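Side-chain contacts in probable ABC transporter phosphite binding protein PhnD1 (Prochlorococcus marinus str. MIT 9301, PDB 5LQ5), which binds inorganic phosphite strongly in the periplasm, and methylphosphonate and phosphate only very weakly, probably as the solute-binding component of an ABC transporter: residues Q14-L19 against V38-V43; Q70-L73 against N77-V80; E134-Q139 against W198-Y203; G156-T161 against K177-N182. One frame throughout, in Å; residues are numbered along the deposited sequence. Where two conformers were deposited one is given.

In the fold
The four contacts are spread over the two lobes of a periplasmic binding protein, with the phosphite ion held between them. Contacts 1 and 2 reach the same six-stranded sheet, their centres 21 Å apart. Contacts 3 and 4 belong to the other lobe, built round a five-stranded sheet; their centres lie 16 Å apart, and they meet where Ile199 CD1 packs on Lys177 CE at 3.9 Å. Across the cleft contacts 1 and 4 also touch: Asn15 N lies 2.8 Å from Asp159 OD2. Contact 4 supplies His158, whose side chain is about 3 Å from the phosphite. The side chain of Tyr203 is about 6 Å from the phosphite, Leu19's about 10 Å, Arg72's about 11 Å.

Contact 1 (Q14-L19 against V38-V43)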
loop_
_atom_site.group_PDB
_atom_site.type_symbol
_atom_site.label_atom_id
_atom_site.label_comp_id
_atom_site.label_asym_id
_atom_site.label_seq_id
_atom_site.Cartn_x
_atom_site.Cartn_y
_atom_site.Cartn_z
ATOM N N GLN A 14 0.409 -5.475 -5.099
ATOM C CA GLN A 14 0.260 -5.622 -6.548
ATOM C C GLN A 14 0.827 -6.983 -6.966
ATOM O O GLN A 14 1.465 -7.651 -6.179
ATOM C CB GLN A 14 0.994 -4.462 -7.265
ATOM C CG GLN A 14 0.294 -3.134 -7.021
ATOM C CD GLN A 14 1.156 -1.975 -7.420
ATOM O OE1 GLN A 14 1.850 -1.370 -6.607
ATOM N NE2 GLN A 14 1.110 -1.663 -8.650
ATOM N N ASN A 15 0.618 -7.369 -8.218
ATOM C CA ASN A 15 1.141 -8.608 -8.726
ATOM C C ASN A 15 2.663 -8.661 -8.597
ATOM O O ASN A 15 3.362 -7.629 -8.705
ATOM C CB ASN A 15 0.738 -8.826 -10.178
ATOM C CG ASN A 15 -0.756 -9.067 -10.349
ATOM O OD1 ASN A 15 -1.453 -9.560 -9.446
ATOM N ND2 ASN A 15 -1.243 -8.740 -11.495
ATOM N N GLN A 16 3.167 -9.867 -8.372
ATOM C CA GLN A 16 4.598 -10.057 -8.109
ATOM C C GLN A 16 5.520 -9.566 -9.231
ATOM O O GLN A 16 6.636 -9.080 -8.960
ATOM C CB GLN A 16 4.903 -11.499 -7.710
ATOM C CG GLN A 16 6.284 -11.691 -7.104
ATOM C CD GLN A 16 6.431 -10.939 -5.803
ATOM O OE1 GLN A 16 5.557 -10.999 -4.936
ATOM N NE2 GLN A 16 7.512 -10.205 -5.670
ATOM N N ASP A 17 5.070 -9.676 -10.476
ATOM C CA ASP A 17 5.875 -9.148 -11.602
ATOM C C ASP A 17 6.229 -7.634 -11.478
ATOM O O ASP A 17 7.361 -7.202 -11.729
ATOM C CB ASP A 17 5.285 -9.523 -12.975
ATOM C CG ASP A 17 3.935 -8.862 -13.306
ATOM O OD1 ASP A 17 3.143 -8.531 -12.407
ATOM O OD2 ASP A 17 3.639 -8.720 -14.517
ATOM N N VAL A 18 5.247 -6.854 -11.068
ATOM C CA VAL A 18 5.396 -5.415 -10.810
ATOM C C VAL A 18 6.346 -5.201 -9.631
ATOM O O VAL A 18 7.230 -4.356 -9.663
ATOM C CB VAL A 18 4.016 -4.749 -10.525
ATOM C CG1 VAL A 18 4.174 -3.294 -10.079
ATOM C CG2 VAL A 18 3.122 -4.848 -11.759
ATOM N N LEU A 19 6.132 -5.954 -8.566
ATOM C CA LEU A 19 6.938 -5.802 -7.345
ATOM C C LEU A 19 8.389 -6.150 -7.595
ATOM O O LEU A 19 9.292 -5.413 -7.186
ATOM C CB LEU A 19 6.413 -6.684 -6.200
ATOM C CG LEU A 19 4.970 -6.459 -5.770
ATOM C CD1 LEU A 19 4.580 -7.550 -4.776
ATOM C CD2 LEU A 19 4.746 -5.094 -5.205
ATOM N N VAL A 38 22.583 -5.231 -1.390
ATOM C CA VAL A 38 21.144 -4.998 -1.174
ATOM C C VAL A 38 20.354 -6.052 -1.969
ATOM O O VAL A 38 20.640 -6.312 -3.144
ATOM C CB VAL A 38 20.715 -3.579 -1.597
ATOM C CG1 VAL A 38 19.288 -3.315 -1.148
ATOM C CG2 VAL A 38 21.625 -2.504 -0.992
ATOM N N LYS A 39 19.340 -6.634 -1.342
ATOM C CA LYS A 39 18.554 -7.715 -1.940
ATOM C C LYS A 39 17.069 -7.534 -1.596
ATOM O O LYS A 39 16.732 -7.348 -0.434
ATOM C CB LYS A 39 19.060 -9.057 -1.389
ATOM C CG LYS A 39 18.374 -10.320 -1.880
ATOM C CD LYS A 39 18.873 -10.764 -3.239
ATOM C CE LYS A 39 18.382 -12.172 -3.542
ATOM N NZ LYS A 39 17.944 -12.296 -4.949
ATOM N N TYR A 40 16.209 -7.543 -2.615
ATOM C CA TYR A 40 14.743 -7.562 -2.407
ATOM C C TYR A 40 14.307 -8.997 -2.083
ATOM O O TYR A 40 14.616 -9.945 -2.821
ATOM C CB TYR A 40 13.980 -7.014 -3.611
ATOM C CG TYR A 40 12.486 -7.301 -3.617
ATOM C CD1 TYR A 40 11.673 -6.938 -2.529
ATOM C CD2 TYR A 40 11.865 -7.884 -4.742
ATOM C CE1 TYR A 40 10.318 -7.192 -2.546
ATOM C CE2 TYR A 40 10.515 -8.129 -4.755
ATOM C CZ TYR A 40 9.742 -7.781 -3.637
ATOM O OH TYR A 40 8.381 -8.039 -3.619
ATOM N N ILE A 41 13.579 -9.147 -0.996
ATOM C CA ILE A 41 13.085 -10.440 -0.492
ATOM C C ILE A 41 11.545 -10.417 -0.504
ATOM O O ILE A 41 10.954 -9.866 0.420
ATOM C CB ILE A 41 13.566 -10.709 0.956
ATOM C CG1 ILE A 41 15.076 -10.494 1.122
ATOM C CG2 ILE A 41 13.129 -12.075 1.446
ATOM C CD1 ILE A 41 15.945 -11.348 0.250
ATOM N N PRO A 42 10.885 -11.049 -1.506
ATOM C CA PRO A 42 9.414 -11.112 -1.516
ATOM C C PRO A 42 8.807 -11.842 -0.320
ATOM O O PRO A 42 9.428 -12.714 0.263
ATOM C CB PRO A 42 9.083 -11.855 -2.828
ATOM C CG PRO A 42 10.313 -11.734 -3.659
ATOM C CD PRO A 42 11.447 -11.749 -2.670
ATOM N N VAL A 43 7.581 -11.455 0.014
ATOM C CA VAL A 43 6.783 -12.153 1.033
ATOM C C VAL A 43 5.427 -12.561 0.490
ATOM O O VAL A 43 4.949 -11.983 -0.476
ATOM C CB VAL A 43 6.609 -11.286 2.287
ATOM C CG1 VAL A 43 7.981 -11.024 2.905
ATOM C CG2 VAL A 43 5.819 -10.002 1.962
HETATM O O HOH W 1 5.803 -10.294 -2.388
#
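Gln16, in the first turn of helix 16-34, sends its amide across to Tyr40, at the end of strand 37-40, and Pro42 just after it. Its CG stands anti to the backbone N (chi1 -166°) and the chain then bends at chi2, which swings the amide toward the other segment although the CB does not head there. Gln16 NE2 donates to Tyr40 OH over 3.1 Å, at an N-H...O angle of 157°. The hydroxyl lies close to the amide plane, and the nitrogen comes to the ring at its edge, near the ring plane, with the amide and the ring turned only 19° from one another. The same nitrogen packs against Pro42 CB at 3.6 Å, the two side chains crossing at about a right angle, and it also bonds Asp20 OD1, its stronger polar partner, one turn further along the helix. Gln16 OE1 accepts a hydrogen bond from water 1 at 2.7 Å, and the same water donates a second to Val43 O, also at 2.7 Å.

Leu19, the next residue to touch, turns its CB toward the strand and sets it 3.5 Å from Tyr40 OH. The phenol is therefore lined by aliphatic carbon as well as by the amide, and Phe23 meets the Tyr40 ring from the same helix. The contact joins helix and second strand of the beta-alpha-beta unit 5-10, 16-34, 37-40. Its chemistry is that of a buried phenol oxygen gripped by an amide whose other end is tied through water to Val43.

Contact 2 (Q70-L73 against N77-V80); sequences QARL and NSIV
The last turn of helix 65-74 and the start of strand 79-84 are joined by a short turn, and their backbones come nearest at Arg72 and Ser78, whose CA atoms are 6.1 Å apart. No hydrogen bond spans the two segments; the contact is made by the long side chain of Arg72, which runs past Ser78 and then Val80. In the modelled conformer of Ser78, one of two, its OG lies 3.3 Å from Arg72 CG, and Arg72 CB is a little farther from the same oxygen. Further out, the arginine chain bends at chi3 (-70°), and this turn brings the guanidinium beside the valine. Val80 CG2 then sits over one face of the group, off toward its rim, 3.6 Å from Arg72 NE and 3.7 Å from Arg72 CD. This is a methyl against a flat cation, a packing contact with no polar bond in it.

In that same conformer Ser78 OG finds its polar partner outside the pair, hydrogen-bonded to Thr75 O in the turn. Arg72 also touches His207 and Val209 of strand 207-210, the neighbour of strand 79-84 in the sheet. With an alanine here, Val80 CG2 would probably lose the flat group that covers it, and a gap would be likely to open beside that methyl. The arrangement is a helix-turn-strand connection on the surface of the lobe built on the six-stranded mixed sheet, where the end of a helix leads through a short turn into a strand and one long side chain reaches across from the helix to the strand.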
loop_
_atom_site.group_PDB
_atom_site.type_symbol
_atom_site.label_atom_id
_atom_site.label_comp_id
_atom_site.label_asym_id
_atom_site.label_seq_id
_atom_site.Cartn_x
_atom_site.Cartn_y
_atom_site.Cartn_z
ATOM N N GLN A 70 1.461 -1.065 12.351
ATOM C CA GLN A 70 1.544 -2.373 13.000
ATOM C C GLN A 70 3.010 -2.778 13.204
ATOM O O GLN A 70 3.408 -3.245 14.290
ATOM C CB GLN A 70 0.837 -3.470 12.165
ATOM C CG GLN A 70 -0.699 -3.306 12.063
ATOM C CD GLN A 70 -1.332 -4.208 11.016
ATOM O OE1 GLN A 70 -0.694 -4.561 10.023
ATOM N NE2 GLN A 70 -2.567 -4.580 11.224
ATOM N N ALA A 71 3.795 -2.652 12.143
ATOM C CA ALA A 71 5.199 -3.016 12.215
ATOM C C ALA A 71 5.976 -2.236 13.271
ATOM O O ALA A 71 6.798 -2.805 13.986
ATOM C CB ALA A 71 5.878 -2.877 10.860
ATOM N N ARG A 72 5.731 -0.933 13.324
ATOM C CA ARG A 72 6.414 -0.067 14.295
ATOM C C ARG A 72 5.961 -0.290 15.752
ATOM O O ARG A 72 6.749 -0.138 16.675
ATOM C CB ARG A 72 6.314 1.390 13.819
ATOM C CG ARG A 72 7.227 1.610 12.620
ATOM C CD ARG A 72 7.289 3.001 12.035
ATOM N NE ARG A 72 6.052 3.405 11.333
ATOM C CZ ARG A 72 5.107 4.157 11.884
ATOM N NH1 ARG A 72 4.033 4.482 11.175
ATOM N NH2 ARG A 72 5.230 4.588 13.141
ATOM N N LEU A 73 4.727 -0.721 15.946
ATOM C CA LEU A 73 4.267 -1.106 17.262
ATOM C C LEU A 73 4.942 -2.409 17.729
ATOM O O LEU A 73 5.323 -2.535 18.883
ATOM C CB LEU A 73 2.746 -1.238 17.296
ATOM C CG LEU A 73 1.970 0.076 17.236
ATOM C CD1 LEU A 73 0.498 -0.217 16.958
ATOM C CD2 LEU A 73 2.150 0.918 18.524
ATOM N N ASN A 77 11.413 1.354 18.178
ATOM C CA ASN A 77 12.617 2.137 17.874
ATOM C C ASN A 77 13.053 1.983 16.420
ATOM O O ASN A 77 14.180 2.285 16.037
ATOM C CB ASN A 77 13.733 1.785 18.860
ATOM C CG ASN A 77 13.305 2.037 20.287
ATOM O OD1 ASN A 77 13.332 1.141 21.118
ATOM N ND2 ASN A 77 12.806 3.247 20.545
ATOM N N SER A 78 12.126 1.503 15.602
ATOM C CA SER A 78 12.317 1.510 14.175
ATOM C C SER A 78 12.125 2.941 13.692
ATOM O O SER A 78 11.660 3.818 14.435
ATOM C CB SER A 78 11.344 0.573 13.503
ATOM O OG SER A 78 10.084 0.796 14.066
ATOM N N ILE A 79 12.493 3.167 12.442
ATOM C CA ILE A 79 12.584 4.515 11.876
ATOM C C ILE A 79 11.719 4.722 10.641
ATOM O O ILE A 79 11.873 4.027 9.655
ATOM C CB ILE A 79 14.050 4.834 11.451
ATOM C CG1 ILE A 79 15.055 4.505 12.579
ATOM C CG2 ILE A 79 14.191 6.278 10.981
ATOM C CD1 ILE A 79 14.907 5.337 13.825
ATOM N N VAL A 80 10.870 5.735 10.669
ATOM C CA VAL A 80 10.182 6.237 9.465
ATOM C C VAL A 80 11.163 7.012 8.610
ATOM O O VAL A 80 11.730 8.021 9.049
ATOM C CB VAL A 80 8.934 7.079 9.754
ATOM C CG1 VAL A 80 8.242 7.447 8.461
ATOM C CG2 VAL A 80 7.982 6.319 10.644
#

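Contact 3 (E134-Q139 against W198-Y203); sequences EYFLNQ and WITPEY
Trp198, on the edge strand 194-199, meets Phe136 of helix 127-139 with the six-membered part of its indole: Trp198 CZ3 is 4.0 Å from Phe136 CB, which lies at the rim of the indole, near its plane. Thr200 comes next. Its CB approaches Phe136 CE2 to 3.5 Å and its CG2 reaches Phe136 CD2 at 3.7 Å, the two side chains crossing at about a right angle. The hydroxyl of Thr200 donates to Pro201 O at 2.8 Å and is also hydrogen-bonded to Ser92 N, which holds the threonine in place with its carbon side against the phenyl ring.

Pro201 covers a face of that ring. Its CD stands 3.9 Å from the ring centroid and 19° off the normal, a CH-pi contact displaced toward the CE1-CZ side of the rim. Beyond it Tyr203 CD2 comes to the edge of the Phe136 ring, 4.3 Å from CE2, while Tyr203 OH is bonded to Ser92 OG. Phe136 reaches all four with CG anti to its carbonyl carbon (chi1 -62°), pointing off the helix toward the strand. A serine in its place would probably leave Pro201 without the ring beneath its CD and open a gap between Trp198 and Tyr203.

The pattern is apolar helix-on-sheet packing: helix 127-139 lies against strand 194-199 and the chain leaving it in the second lobe of this periplasmic binding protein fold, and Thr127 and Ser128 of that helix line the phosphite pocket.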
loop_
_atom_site.group_PDB
_atom_site.type_symbol
_atom_site.label_atom_id
_atom_site.label_comp_id
_atom_site.label_asym_id
_atom_site.label_seq_id
_atom_site.Cartn_x
_atom_site.Cartn_y
_atom_site.Cartn_z
ATOM N N GLU A 134 -13.651 0.597 4.600
ATOM C CA GLU A 134 -14.585 0.185 5.660
ATOM C C GLU A 134 -15.044 1.385 6.521
ATOM O O GLU A 134 -16.232 1.514 6.840
ATOM C CB GLU A 134 -14.028 -0.941 6.545
ATOM C CG GLU A 134 -15.092 -1.493 7.495
ATOM C CD GLU A 134 -14.771 -2.824 8.168
ATOM O OE1 GLU A 134 -13.671 -3.369 7.999
ATOM O OE2 GLU A 134 -15.650 -3.314 8.913
ATOM N N TYR A 135 -14.088 2.222 6.908
ATOM C CA TYR A 135 -14.394 3.454 7.631
ATOM C C TYR A 135 -15.452 4.290 6.907
ATOM O O TYR A 135 -16.426 4.733 7.518
ATOM C CB TYR A 135 -13.094 4.255 7.866
ATOM C CG TYR A 135 -13.219 5.540 8.616
ATOM C CD1 TYR A 135 -13.396 5.543 9.999
ATOM C CD2 TYR A 135 -13.053 6.742 7.969
ATOM C CE1 TYR A 135 -13.472 6.737 10.692
ATOM C CE2 TYR A 135 -13.104 7.940 8.638
ATOM C CZ TYR A 135 -13.305 7.928 9.996
ATOM O OH TYR A 135 -13.351 9.128 10.636
ATOM N N PHE A 136 -15.249 4.506 5.618
ATOM C CA PHE A 136 -16.181 5.324 4.807
ATOM C C PHE A 136 -17.536 4.655 4.609
ATOM O O PHE A 136 -18.599 5.297 4.721
ATOM C CB PHE A 136 -15.571 5.739 3.486
ATOM C CG PHE A 136 -14.343 6.606 3.615
ATOM C CD1 PHE A 136 -14.337 7.760 4.398
ATOM C CD2 PHE A 136 -13.189 6.244 2.951
ATOM C CE1 PHE A 136 -13.186 8.535 4.499
ATOM C CE2 PHE A 136 -12.039 7.011 3.045
ATOM C CZ PHE A 136 -12.027 8.159 3.819
ATOM N N LEU A 137 -17.505 3.349 4.361
ATOM C CA LEU A 137 -18.748 2.558 4.270
ATOM C C LEU A 137 -19.574 2.739 5.543
ATOM O O LEU A 137 -20.781 3.033 5.516
ATOM C CB LEU A 137 -18.451 1.074 4.057
ATOM C CG LEU A 137 -18.085 0.713 2.615
ATOM C CD1 LEU A 137 -17.320 -0.597 2.554
ATOM C CD2 LEU A 137 -19.324 0.628 1.740
ATOM N N ASN A 138 -18.904 2.585 6.674
ATOM C CA ASN A 138 -19.542 2.715 7.992
ATOM C C ASN A 138 -20.142 4.096 8.211
ATOM O O ASN A 138 -21.224 4.220 8.761
ATOM C CB ASN A 138 -18.579 2.383 9.129
ATOM C CG ASN A 138 -18.221 0.905 9.228
ATOM O OD1 ASN A 138 -18.734 0.019 8.524
ATOM N ND2 ASN A 138 -17.285 0.639 10.087
ATOM N N GLN A 139 -19.465 5.121 7.731
ATOM C CA GLN A 139 -19.991 6.496 7.820
ATOM C C GLN A 139 -21.277 6.662 7.024
ATOM O O GLN A 139 -22.159 7.403 7.433
ATOM C CB GLN A 139 -18.961 7.496 7.341
ATOM C CG GLN A 139 -17.868 7.753 8.378
ATOM C CD GLN A 139 -16.936 8.876 7.993
ATOM O OE1 GLN A 139 -16.641 9.086 6.813
ATOM N NE2 GLN A 139 -16.458 9.613 8.993
ATOM N N TRP A 198 -16.857 5.646 -6.963
ATOM C CA TRP A 198 -16.618 6.735 -6.004
ATOM C C TRP A 198 -15.136 6.893 -5.693
ATOM O O TRP A 198 -14.411 5.900 -5.623
ATOM C CB TRP A 198 -17.423 6.541 -4.716
ATOM C CG TRP A 198 -17.473 7.694 -3.789
ATOM C CD1 TRP A 198 -17.972 8.939 -4.076
ATOM C CD2 TRP A 198 -17.089 7.732 -2.411
ATOM N NE1 TRP A 198 -17.888 9.749 -2.988
ATOM C CE2 TRP A 198 -17.352 9.042 -1.944
ATOM C CE3 TRP A 198 -16.520 6.800 -1.525
ATOM C CZ2 TRP A 198 -17.085 9.438 -0.635
ATOM C CZ3 TRP A 198 -16.264 7.205 -0.213
ATOM C CH2 TRP A 198 -16.526 8.515 0.208
ATOM N N ILE A 199 -14.719 8.150 -5.536
ATOM C CA ILE A 199 -13.387 8.514 -5.040
ATOM C C ILE A 199 -13.537 9.020 -3.598
ATOM O O ILE A 199 -14.349 9.883 -3.302
ATOM C CB ILE A 199 -12.671 9.575 -5.915
ATOM C CG1 ILE A 199 -12.515 9.092 -7.355
ATOM C CG2 ILE A 199 -11.333 9.951 -5.309
ATOM C CD1 ILE A 199 -12.190 10.226 -8.334
ATOM N N THR A 200 -12.736 8.458 -2.695
ATOM C CA THR A 200 -12.802 8.797 -1.273
ATOM C C THR A 200 -12.109 10.108 -0.894
ATOM O O THR A 200 -11.274 10.621 -1.666
ATOM C CB THR A 200 -12.164 7.693 -0.394
ATOM O OG1 THR A 200 -10.717 7.707 -0.501
ATOM C CG2 THR A 200 -12.720 6.275 -0.766
ATOM N N PRO A 201 -12.396 10.613 0.325
ATOM C CA PRO A 201 -11.542 11.622 0.926
ATOM C C PRO A 201 -10.103 11.131 1.120
ATOM O O PRO A 201 -9.819 9.931 1.013
ATOM C CB PRO A 201 -12.195 11.865 2.293
ATOM C CG PRO A 201 -13.614 11.481 2.128
ATOM C CD PRO A 201 -13.549 10.306 1.200
ATOM N N GLU A 202 -9.232 12.089 1.375
ATOM C CA GLU A 202 -7.785 11.856 1.567
ATOM C C GLU A 202 -7.427 11.350 2.958
ATOM O O GLU A 202 -8.112 11.655 3.943
ATOM C CB GLU A 202 -6.981 13.145 1.341
ATOM C CG GLU A 202 -7.107 13.709 -0.070
ATOM C CD GLU A 202 -6.937 15.222 -0.166
ATOM O OE1 GLU A 202 -7.345 15.960 0.752
ATOM O OE2 GLU A 202 -6.401 15.683 -1.193
ATOM N N TYR A 203 -6.322 10.613 3.007
ATOM C CA TYR A 203 -5.756 10.057 4.242
ATOM C C TYR A 203 -4.254 9.787 3.977
ATOM O O TYR A 203 -3.798 9.879 2.848
ATOM C CB TYR A 203 -6.518 8.775 4.714
ATOM C CG TYR A 203 -6.643 7.756 3.628
ATOM C CD1 TYR A 203 -5.588 6.872 3.384
ATOM C CD2 TYR A 203 -7.770 7.709 2.789
ATOM C CE1 TYR A 203 -5.656 5.955 2.357
ATOM C CE2 TYR A 203 -7.851 6.779 1.759
ATOM C CZ TYR A 203 -6.773 5.915 1.536
ATOM O OH TYR A 203 -6.806 5.001 0.504
#

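Contact 4 (G156-T161 against K177-N182); sequences GSHDAT and KQVWEN
Val179, on the first turn of helix 177-186, packs against His158 and Asp159 at the start of helix 158-167. From the CB outward, that first carbon is 4.0 Å from His158 CB. The branches then divide the work. CG1, which lies opposite the backbone N across the CA-CB bond (chi1 171°), reaches His158 CB at 3.7 Å and Asp159 OD1 at 3.4 Å, so one methyl touches both residues. CG2 lies beside the backbone N and comes up obliquely to the imidazole, 4.1 Å from His158 CB. The backbones are close here as well, His158 CA to Val179 CA being 6.7 Å.

Asp159 meets the valine at about a right angle with one oxygen and finds its polar partners elsewhere: OD1 accepts from Asn183 ND2, OD2 from Asn15 N in the other lobe. Both carboxylate oxygens are thereby engaged although the residue is buried, and the second bond spans the cleft. The valine packs on the CB of His158, whose NE2 hydrogen-bonds the phosphite ion and, weakly, Tyr206 OH.

Helix 158-167 begins with an N-cap: Ser157 OG accepts from Ala160 N at 2.9 Å, at an N-H...O angle of 158°. Within helix 177-186, Lys177 NZ makes a salt bridge with Glu181 OE2 over 2.7 Å, one turn along. What results is part of the ligand site of a two-lobed binding protein, with His158, the first residue of helix 158-167, bonding the anion and Val179 of helix 177-186 packed against its CB.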
loop_
_atom_site.group_PDB
_atom_site.type_symbol
_atom_site.label_atom_id
_atom_site.label_comp_id
_atom_site.label_asym_id
_atom_site.label_seq_id
_atom_site.Cartn_x
_atom_site.Cartn_y
_atom_site.Cartn_z
ATOM N N GLY A 156 -6.448 -9.647 -1.001
ATOM C CA GLY A 156 -5.013 -9.598 -0.742
ATOM C C GLY A 156 -4.161 -8.589 -1.468
ATOM O O GLY A 156 -3.022 -8.346 -1.104
ATOM N N SER A 157 -4.693 -8.005 -2.523
ATOM C CA SER A 157 -3.900 -7.028 -3.281
ATOM C C SER A 157 -4.814 -6.176 -4.137
ATOM O O SER A 157 -5.932 -6.572 -4.487
ATOM C CB SER A 157 -2.845 -7.700 -4.156
ATOM O OG SER A 157 -3.298 -7.942 -5.496
ATOM N N HIS A 158 -4.304 -5.007 -4.510
ATOM C CA HIS A 158 -5.109 -4.089 -5.326
ATOM C C HIS A 158 -5.321 -4.662 -6.736
ATOM O O HIS A 158 -6.403 -4.497 -7.330
ATOM C CB HIS A 158 -4.498 -2.705 -5.358
ATOM C CG HIS A 158 -4.312 -2.133 -3.999
ATOM N ND1 HIS A 158 -5.356 -1.988 -3.110
ATOM C CD2 HIS A 158 -3.184 -1.817 -3.316
ATOM C CE1 HIS A 158 -4.881 -1.543 -1.961
ATOM N NE2 HIS A 158 -3.573 -1.407 -2.066
ATOM N N ASP A 159 -4.294 -5.309 -7.285
ATOM C CA ASP A 159 -4.450 -5.945 -8.642
ATOM C C ASP A 159 -5.490 -7.077 -8.564
ATOM O O ASP A 159 -6.344 -7.232 -9.446
ATOM C CB ASP A 159 -3.137 -6.463 -9.201
ATOM C CG ASP A 159 -2.211 -5.375 -9.683
ATOM O OD1 ASP A 159 -2.674 -4.247 -10.023
ATOM O OD2 ASP A 159 -1.003 -5.708 -9.780
ATOM N N ALA A 160 -5.465 -7.824 -7.452
ATOM C CA ALA A 160 -6.421 -8.923 -7.309
ATOM C C ALA A 160 -7.873 -8.460 -7.134
ATOM O O ALA A 160 -8.789 -9.108 -7.622
ATOM C CB ALA A 160 -6.029 -9.855 -6.191
ATOM N N THR A 161 -8.063 -7.306 -6.495
ATOM C CA THR A 161 -9.392 -6.718 -6.355
ATOM C C THR A 161 -9.964 -6.358 -7.727
ATOM O O THR A 161 -11.066 -6.712 -8.046
ATOM C CB THR A 161 -9.327 -5.474 -5.466
ATOM O OG1 THR A 161 -8.861 -5.881 -4.184
ATOM C CG2 THR A 161 -10.642 -4.789 -5.331
ATOM N N LYS A 177 -6.112 4.142 -5.412
ATOM C CA LYS A 177 -6.540 4.922 -6.622
ATOM C C LYS A 177 -5.424 4.956 -7.691
ATOM O O LYS A 177 -5.692 4.873 -8.890
ATOM C CB LYS A 177 -6.940 6.349 -6.230
ATOM C CG LYS A 177 -7.247 7.265 -7.424
ATOM C CD LYS A 177 -7.934 8.522 -6.904
ATOM C CE LYS A 177 -8.345 9.467 -8.029
ATOM N NZ LYS A 177 -7.185 10.265 -8.489
ATOM N N GLN A 178 -4.170 5.057 -7.243
ATOM C CA GLN A 178 -3.005 5.008 -8.168
ATOM C C GLN A 178 -2.915 3.693 -8.953
ATOM O O GLN A 178 -2.619 3.668 -10.127
ATOM C CB GLN A 178 -1.682 5.260 -7.424
ATOM C CG GLN A 178 -0.506 5.543 -8.335
ATOM C CD GLN A 178 -0.641 6.883 -9.049
ATOM O OE1 GLN A 178 -0.710 7.918 -8.401
ATOM N NE2 GLN A 178 -0.683 6.862 -10.387
ATOM N N VAL A 179 -3.202 2.590 -8.280
ATOM C CA VAL A 179 -3.165 1.280 -8.911
ATOM C C VAL A 179 -4.295 1.178 -9.950
ATOM O O VAL A 179 -4.103 0.653 -11.037
ATOM C CB VAL A 179 -3.228 0.116 -7.889
ATOM C CG1 VAL A 179 -3.404 -1.224 -8.584
ATOM C CG2 VAL A 179 -1.950 0.059 -7.056
ATOM N N TRP A 180 -5.469 1.681 -9.594
ATOM C CA TRP A 180 -6.610 1.716 -10.496
ATOM C C TRP A 180 -6.237 2.482 -11.780
ATOM O O TRP A 180 -6.404 1.984 -12.898
ATOM C CB TRP A 180 -7.797 2.371 -9.816
ATOM C CG TRP A 180 -8.894 2.820 -10.736
ATOM C CD1 TRP A 180 -9.265 4.118 -10.988
ATOM C CD2 TRP A 180 -9.766 1.989 -11.516
ATOM N NE1 TRP A 180 -10.320 4.138 -11.879
ATOM C CE2 TRP A 180 -10.649 2.847 -12.213
ATOM C CE3 TRP A 180 -9.894 0.601 -11.688
ATOM C CZ2 TRP A 180 -11.640 2.359 -13.085
ATOM C CZ3 TRP A 180 -10.873 0.118 -12.563
ATOM C CH2 TRP A 180 -11.732 1.007 -13.254
ATOM N N GLU A 181 -5.657 3.661 -11.593
ATOM C CA GLU A 181 -5.219 4.488 -12.761
ATOM C C GLU A 181 -4.131 3.837 -13.614
ATOM O O GLU A 181 -4.185 3.904 -14.830
ATOM C CB GLU A 181 -4.797 5.882 -12.297
ATOM C CG GLU A 181 -5.982 6.698 -11.805
ATOM C CD GLU A 181 -5.600 7.962 -11.059
ATOM O OE1 GLU A 181 -4.401 8.316 -11.006
ATOM O OE2 GLU A 181 -6.522 8.612 -10.516
ATOM N N ASN A 182 -3.142 3.224 -12.973
ATOM C CA ASN A 182 -2.078 2.468 -13.688
ATOM C C ASN A 182 -2.626 1.354 -14.562
ATOM O O ASN A 182 -2.154 1.123 -15.661
ATOM C CB ASN A 182 -1.066 1.855 -12.716
ATOM C CG ASN A 182 -0.210 2.889 -12.056
ATOM O OD1 ASN A 182 -0.334 4.079 -12.327
ATOM N ND2 ASN A 182 0.640 2.448 -11.149
#